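Local coordinates for putative translation initiation inhibitor (Salmonella typhimurium, PDB 3GTZ), which is of unknown function but belongs to the RutC family of YjgF-like proteins, at residues 23-34 against 105-116. Numbering follows the deposited sequence.
Sequences TLWYTGVPENLD and KYKVEIKIVAAV
Pro30 lies over one face of the Tyr106 ring. Its CD is 3.9 Å from the ring centroid and 22° off the normal, a CH-pi contact. Leu33 comes to the ring's edge instead, near its plane, with CD2 3.4 Å from Tyr106 CE1. Tyr106 CG stands beside its own backbone N, anti to the carbonyl carbon (chi1 -71°), which carries the ring to Pro30 and Leu33. Beyond it, Lys105 bends at chi2 and chi4 and brings NZ to the syn side of Asp34 OD1, somewhat out of the carboxylate plane, a salt bridge of 2.5 Å. Lys107 folds back, and its NZ bonds Lys105 O at 2.9 Å; Ala35 O is a second acceptor. Strands 23-28 and 108-115 are antiparallel neighbours in the mixed sheet of the YjgF-like fold. Six backbone bonds join Leu24 with Ala114, Tyr26 with Ile112 and Gly28 with Ile110. Tyr26 and Ile112 share one face; Tyr26 packs on Ile48 of helix 37-54. On the other face, toward the neighbouring subunits of the trimer, Val113 CG1, anti to its backbone N (chi1 -169°), touches Thr23 CG2 at 3.5 Å. Both methyls sit over one face of the Trp25 indole, offset toward its rim. Trp25 also packs on Leu63 of the second subunit.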
ATOM      1  N   THR A  23      12.073  10.056   2.518  1.00 42.11           N
ATOM      2  CA  THR A  23      11.001   9.389   1.814  1.00 41.18           C
ATOM      3  C   THR A  23       9.756  10.228   1.958  1.00 40.70           C
ATOM      4  O   THR A  23       9.569  10.892   2.944  1.00 40.32           O
ATOM      5  CB  THR A  23      10.767   8.008   2.390  1.00 41.29           C
ATOM      6  OG1 THR A  23      12.034   7.343   2.559  1.00 42.54           O
ATOM      7  CG2 THR A  23       9.866   7.191   1.507  1.00 40.12           C
ATOM      8  N   LEU A  24       8.922  10.213   0.939  1.00 40.82           N
ATOM      9  CA  LEU A  24       7.785  11.105   0.827  1.00 40.52           C
ATOM     10  C   LEU A  24       6.615  10.235   0.418  1.00 40.74           C
ATOM     11  O   LEU A  24       6.742   9.382  -0.485  1.00 40.59           O
ATOM     12  CB  LEU A  24       8.044  12.163  -0.251  1.00 39.94           C
ATOM     13  CG  LEU A  24       6.889  13.142  -0.566  1.00 41.26           C
ATOM     14  CD1 LEU A  24       7.388  14.505  -1.185  1.00 38.31           C
ATOM     15  CD2 LEU A  24       5.858  12.482  -1.470  1.00 39.46           C
ATOM     16  N   TRP A  25       5.488  10.438   1.091  1.00 41.05           N
ATOM     17  CA  TRP A  25       4.268   9.676   0.849  1.00 41.04           C
ATOM     18  C   TRP A  25       3.183  10.677   0.496  1.00 41.77           C
ATOM     19  O   TRP A  25       3.118  11.779   1.095  1.00 41.25           O
ATOM     20  CB  TRP A  25       3.828   8.994   2.106  1.00 40.59           C
ATOM     21  CG  TRP A  25       4.560   7.784   2.509  1.00 40.58           C
ATOM     22  CD1 TRP A  25       4.177   6.480   2.286  1.00 39.73           C
ATOM     23  CD2 TRP A  25       5.739   7.722   3.305  1.00 38.43           C
ATOM     24  NE1 TRP A  25       5.079   5.618   2.844  1.00 39.08           N
ATOM     25  CE2 TRP A  25       6.045   6.348   3.488  1.00 40.35           C
ATOM     26  CE3 TRP A  25       6.574   8.680   3.867  1.00 39.48           C
ATOM     27  CZ2 TRP A  25       7.159   5.912   4.224  1.00 40.91           C
ATOM     28  CZ3 TRP A  25       7.723   8.245   4.587  1.00 39.78           C
ATOM     29  CH2 TRP A  25       7.988   6.882   4.764  1.00 40.80           C
ATOM     30  N   TYR A  26       2.313  10.276  -0.429  1.00 42.39           N
ATOM     31  CA  TYR A  26       1.272  11.150  -0.960  1.00 42.58           C
ATOM     32  C   TYR A  26       0.260  10.343  -1.711  1.00 43.20           C
ATOM     33  O   TYR A  26       0.612   9.368  -2.327  1.00 42.30           O
ATOM     34  CB  TYR A  26       1.906  12.126  -1.951  1.00 43.03           C
ATOM     35  CG  TYR A  26       0.933  13.011  -2.690  1.00 43.05           C
ATOM     36  CD1 TYR A  26       0.267  14.043  -2.023  1.00 42.82           C
ATOM     37  CD2 TYR A  26       0.691  12.842  -4.048  1.00 42.70           C
ATOM     38  CE1 TYR A  26      -0.621  14.880  -2.683  1.00 42.50           C
ATOM     39  CE2 TYR A  26      -0.227  13.664  -4.726  1.00 42.90           C
ATOM     40  CZ  TYR A  26      -0.861  14.695  -4.037  1.00 44.31           C
ATOM     41  OH  TYR A  26      -1.741  15.557  -4.693  1.00 45.79           O
ATOM     42  N   THR A  27      -0.980  10.809  -1.722  1.00 45.06           N
ATOM     43  CA  THR A  27      -2.052  10.189  -2.461  1.00 46.50           C
ATOM     44  C   THR A  27      -2.707  11.251  -3.328  1.00 47.35           C
ATOM     45  O   THR A  27      -3.209  12.228  -2.821  1.00 48.26           O
ATOM     46  CB  THR A  27      -3.107   9.560  -1.503  1.00 47.45           C
ATOM     47  OG1 THR A  27      -2.650   8.266  -1.058  1.00 47.38           O
ATOM     48  CG2 THR A  27      -4.473   9.393  -2.223  1.00 48.26           C
ATOM     49  N   GLY A  28      -2.727  11.064  -4.637  1.00 47.89           N
ATOM     50  CA  GLY A  28      -3.333  12.056  -5.487  1.00 48.29           C
ATOM     51  C   GLY A  28      -4.757  11.665  -5.779  1.00 49.46           C
ATOM     52  O   GLY A  28      -5.047  10.506  -6.056  1.00 48.13           O
ATOM     53  N   VAL A  29      -5.645  12.644  -5.689  1.00 51.47           N
ATOM     54  CA  VAL A  29      -7.035  12.453  -6.005  1.00 53.34           C
ATOM     55  C   VAL A  29      -7.456  13.511  -7.020  1.00 54.28           C
ATOM     56  O   VAL A  29      -6.844  14.586  -7.087  1.00 54.14           O
ATOM     57  CB  VAL A  29      -7.908  12.516  -4.727  1.00 53.84           C
ATOM     58  CG1 VAL A  29      -7.274  11.688  -3.621  1.00 53.79           C
ATOM     59  CG2 VAL A  29      -8.075  13.946  -4.267  1.00 54.99           C
ATOM     60  N   PRO A  30      -8.477  13.205  -7.839  1.00 55.88           N
ATOM     61  CA  PRO A  30      -8.873  14.141  -8.899  1.00 57.31           C
ATOM     62  C   PRO A  30      -9.439  15.507  -8.440  1.00 57.99           C
ATOM     63  O   PRO A  30     -10.008  15.627  -7.355  1.00 57.41           O
ATOM     64  CB  PRO A  30      -9.911  13.340  -9.687  1.00 57.17           C
ATOM     65  CG  PRO A  30      -9.684  11.919  -9.301  1.00 56.28           C
ATOM     66  CD  PRO A  30      -9.278  11.977  -7.891  1.00 55.37           C
ATOM     67  N   GLU A  31      -9.253  16.531  -9.279  1.00 59.27           N
ATOM     68  CA  GLU A  31      -9.805  17.865  -9.015  1.00 60.30           C
ATOM     69  C   GLU A  31     -11.161  18.053  -9.705  1.00 60.21           C
ATOM     70  O   GLU A  31     -12.111  18.488  -9.083  1.00 60.05           O
ATOM     71  CB  GLU A  31      -8.827  18.956  -9.457  1.00 60.37           C
ATOM     72  CG  GLU A  31      -7.886  19.432  -8.330  1.00 63.07           C
ATOM     73  CD  GLU A  31      -6.610  20.157  -8.845  1.00 64.46           C
ATOM     74  OE1 GLU A  31      -6.451  20.301 -10.093  1.00 66.95           O
ATOM     75  OE2 GLU A  31      -5.774  20.565  -7.985  1.00 69.32           O
ATOM     76  N   ASN A  32     -11.236  17.719 -10.992  1.00 60.24           N
ATOM     77  CA  ASN A  32     -12.461  17.873 -11.780  1.00 59.55           C
ATOM     78  C   ASN A  32     -13.287  16.598 -11.704  1.00 58.85           C
ATOM     79  O   ASN A  32     -12.955  15.587 -12.317  1.00 58.38           O
ATOM     80  CB  ASN A  32     -12.102  18.202 -13.236  1.00 59.90           C
ATOM     81  CG  ASN A  32     -13.313  18.702 -14.081  1.00 61.59           C
ATOM     82  OD1 ASN A  32     -14.475  18.790 -13.619  1.00 61.76           O
ATOM     83  ND2 ASN A  32     -13.015  19.041 -15.346  1.00 65.00           N
ATOM     84  N   LEU A  33     -14.375  16.666 -10.953  1.00 58.29           N
ATOM     85  CA  LEU A  33     -15.185  15.493 -10.649  1.00 58.03           C
ATOM     86  C   LEU A  33     -16.010  15.029 -11.838  1.00 58.11           C
ATOM     87  O   LEU A  33     -16.305  13.828 -11.947  1.00 58.81           O
ATOM     88  CB  LEU A  33     -16.087  15.744  -9.423  1.00 57.67           C
ATOM     89  CG  LEU A  33     -15.425  16.007  -8.053  1.00 57.56           C
ATOM     90  CD1 LEU A  33     -16.508  16.338  -6.971  1.00 54.89           C
ATOM     91  CD2 LEU A  33     -14.489  14.858  -7.600  1.00 53.86           C
ATOM     92  N   ASP A  34     -16.356  15.948 -12.736  1.00 57.93           N
ATOM     93  CA  ASP A  34     -17.073  15.588 -13.982  1.00 58.38           C
ATOM     94  C   ASP A  34     -16.153  15.155 -15.157  1.00 57.71           C
ATOM     95  O   ASP A  34     -16.628  14.716 -16.212  1.00 58.37           O
ATOM     96  CB  ASP A  34     -17.971  16.753 -14.409  1.00 58.83           C
ATOM     97  CG  ASP A  34     -18.894  17.214 -13.278  1.00 62.01           C
ATOM     98  OD1 ASP A  34     -19.515  16.331 -12.599  1.00 64.39           O
ATOM     99  OD2 ASP A  34     -18.981  18.452 -13.057  1.00 64.27           O
ATOM    100  N   LYS A 105     -17.714  10.087  -8.009  1.00 59.79           N
ATOM    101  CA  LYS A 105     -17.241  10.789  -9.189  1.00 59.49           C
ATOM    102  C   LYS A 105     -15.737  10.571  -9.500  1.00 59.32           C
ATOM    103  O   LYS A 105     -15.247  11.078 -10.531  1.00 59.81           O
ATOM    104  CB  LYS A 105     -17.462  12.290  -8.991  1.00 60.74           C
ATOM    105  CG  LYS A 105     -18.520  12.899  -9.873  1.00 63.14           C
ATOM    106  CD  LYS A 105     -19.846  13.118  -9.176  1.00 66.46           C
ATOM    107  CE  LYS A 105     -20.764  14.001 -10.054  1.00 67.67           C
ATOM    108  NZ  LYS A 105     -20.114  15.331 -10.386  1.00 70.46           N
ATOM    109  N   TYR A 106     -14.997   9.875  -8.620  1.00 57.71           N
ATOM    110  CA  TYR A 106     -13.563   9.628  -8.840  1.00 56.78           C
ATOM    111  C   TYR A 106     -13.390   8.444  -9.748  1.00 54.99           C
ATOM    112  O   TYR A 106     -13.826   7.348  -9.399  1.00 55.26           O
ATOM    113  CB  TYR A 106     -12.825   9.265  -7.543  1.00 56.64           C
ATOM    114  CG  TYR A 106     -12.606  10.355  -6.525  1.00 56.63           C
ATOM    115  CD1 TYR A 106     -12.759  11.702  -6.839  1.00 56.48           C
ATOM    116  CD2 TYR A 106     -12.217  10.022  -5.230  1.00 57.24           C
ATOM    117  CE1 TYR A 106     -12.548  12.694  -5.870  1.00 57.21           C
ATOM    118  CE2 TYR A 106     -12.007  10.999  -4.256  1.00 56.35           C
ATOM    119  CZ  TYR A 106     -12.168  12.329  -4.578  1.00 56.92           C
ATOM    120  OH  TYR A 106     -11.943  13.298  -3.623  1.00 58.11           O
ATOM    121  N   LYS A 107     -12.724   8.614 -10.886  1.00 53.10           N
ATOM    122  CA  LYS A 107     -12.474   7.443 -11.732  1.00 52.02           C
ATOM    123  C   LYS A 107     -11.127   6.820 -11.323  1.00 50.00           C
ATOM    124  O   LYS A 107     -10.887   5.647 -11.539  1.00 49.76           O
ATOM    125  CB  LYS A 107     -12.552   7.743 -13.259  1.00 52.05           C
ATOM    126  CG  LYS A 107     -13.477   8.896 -13.722  1.00 52.54           C
ATOM    127  CD  LYS A 107     -14.934   8.704 -13.496  1.00 53.96           C
ATOM    128  CE  LYS A 107     -15.795   9.863 -14.108  1.00 54.49           C
ATOM    129  NZ  LYS A 107     -15.991  11.169 -13.313  1.00 52.84           N
ATOM    130  N   VAL A 108     -10.271   7.611 -10.692  1.00 48.40           N
ATOM    131  CA  VAL A 108      -8.889   7.203 -10.403  1.00 46.66           C
ATOM    132  C   VAL A 108      -8.402   7.847  -9.103  1.00 46.79           C
ATOM    133  O   VAL A 108      -8.898   8.899  -8.689  1.00 45.52           O
ATOM    134  CB  VAL A 108      -7.952   7.573 -11.565  1.00 45.67           C
ATOM    135  CG1 VAL A 108      -8.033   9.050 -11.857  1.00 44.41           C
ATOM    136  CG2 VAL A 108      -6.552   7.194 -11.262  1.00 45.56           C
ATOM    137  N   GLU A 109      -7.437   7.190  -8.468  1.00 47.10           N
ATOM    138  CA  GLU A 109      -6.720   7.726  -7.325  1.00 48.70           C
ATOM    139  C   GLU A 109      -5.305   7.113  -7.366  1.00 47.92           C
ATOM    140  O   GLU A 109      -5.127   6.002  -7.889  1.00 48.52           O
ATOM    141  CB  GLU A 109      -7.493   7.314  -6.097  1.00 48.79           C
ATOM    142  CG  GLU A 109      -7.053   7.807  -4.780  1.00 51.46           C
ATOM    143  CD  GLU A 109      -8.145   7.548  -3.721  1.00 53.13           C
ATOM    144  OE1 GLU A 109      -7.816   6.967  -2.652  1.00 61.31           O
ATOM    145  OE2 GLU A 109      -9.331   7.881  -3.993  1.00 56.74           O
ATOM    146  N   ILE A 110      -4.291   7.822  -6.886  1.00 46.93           N
ATOM    147  CA  ILE A 110      -2.907   7.361  -7.113  1.00 46.74           C
ATOM    148  C   ILE A 110      -2.003   7.577  -5.896  1.00 46.88           C
ATOM    149  O   ILE A 110      -1.749   8.712  -5.508  1.00 47.96           O
ATOM    150  CB  ILE A 110      -2.260   8.075  -8.327  1.00 46.64           C
ATOM    151  CG1 ILE A 110      -3.100   7.899  -9.610  1.00 46.10           C
ATOM    152  CG2 ILE A 110      -0.868   7.541  -8.547  1.00 47.74           C
ATOM    153  CD1 ILE A 110      -2.527   8.602 -10.840  1.00 45.30           C
ATOM    154  N   LYS A 111      -1.526   6.503  -5.288  1.00 46.53           N
ATOM    155  CA  LYS A 111      -0.661   6.646  -4.136  1.00 47.30           C
ATOM    156  C   LYS A 111       0.784   6.454  -4.583  1.00 45.23           C
ATOM    157  O   LYS A 111       1.109   5.599  -5.400  1.00 44.92           O
ATOM    158  CB  LYS A 111      -1.123   5.715  -2.965  1.00 47.48           C
ATOM    159  CG  LYS A 111      -0.175   4.670  -2.504  1.00 49.54           C
ATOM    160  CD  LYS A 111      -0.709   3.861  -1.262  1.00 51.77           C
ATOM    161  CE  LYS A 111       0.453   3.531  -0.238  1.00 55.02           C
ATOM    162  NZ  LYS A 111       1.799   3.007  -0.836  1.00 53.23           N
ATOM    163  N   ILE A 112       1.640   7.251  -3.991  1.00 44.69           N
ATOM    164  CA  ILE A 112       3.017   7.497  -4.426  1.00 44.42           C
ATOM    165  C   ILE A 112       3.905   7.425  -3.204  1.00 43.74           C
ATOM    166  O   ILE A 112       3.584   8.029  -2.189  1.00 44.23           O
ATOM    167  CB  ILE A 112       3.038   8.911  -5.022  1.00 44.50           C
ATOM    168  CG1 ILE A 112       2.464   8.847  -6.434  1.00 46.35           C
ATOM    169  CG2 ILE A 112       4.361   9.585  -4.961  1.00 43.18           C
ATOM    170  CD1 ILE A 112       3.012   7.767  -7.242  1.00 46.22           C
ATOM    171  N   VAL A 113       4.960   6.621  -3.268  1.00 42.52           N
ATOM    172  CA  VAL A 113       6.109   6.761  -2.371  1.00 41.77           C
ATOM    173  C   VAL A 113       7.278   7.216  -3.240  1.00 41.47           C
ATOM    174  O   VAL A 113       7.493   6.636  -4.279  1.00 41.42           O
ATOM    175  CB  VAL A 113       6.512   5.427  -1.739  1.00 41.87           C
ATOM    176  CG1 VAL A 113       7.507   5.650  -0.632  1.00 41.18           C
ATOM    177  CG2 VAL A 113       5.296   4.663  -1.228  1.00 39.72           C
ATOM    178  N   ALA A 114       8.005   8.252  -2.823  1.00 41.57           N
ATOM    179  CA  ALA A 114       9.092   8.865  -3.597  1.00 41.95           C
ATOM    180  C   ALA A 114      10.308   9.170  -2.717  1.00 42.66           C
ATOM    181  O   ALA A 114      10.170   9.231  -1.487  1.00 42.41           O
ATOM    182  CB  ALA A 114       8.595  10.174  -4.233  1.00 41.19           C
ATOM    183  N   ALA A 115      11.475   9.387  -3.346  1.00 42.82           N
ATOM    184  CA  ALA A 115      12.702   9.791  -2.632  1.00 43.36           C
ATOM    185  C   ALA A 115      12.759  11.302  -2.625  1.00 45.00           C
ATOM    186  O   ALA A 115      12.374  11.947  -3.603  1.00 46.31           O
ATOM    187  CB  ALA A 115      13.936   9.237  -3.287  1.00 42.30           C
ATOM    188  N   VAL A 116      13.225  11.875  -1.525  1.00 45.49           N
ATOM    189  CA  VAL A 116      13.206  13.318  -1.370  1.00 46.46           C
ATOM    190  C   VAL A 116      14.492  13.788  -0.665  1.00 46.40           C
ATOM    191  O   VAL A 116      14.977  13.080   0.213  1.00 47.38           O
ATOM    192  CB  VAL A 116      11.993  13.781  -0.591  1.00 45.97           C
ATOM    193  CG1 VAL A 116      12.007  13.172   0.775  1.00 46.57           C
ATOM    194  CG2 VAL A 116      12.027  15.304  -0.462  1.00 48.64           C
TER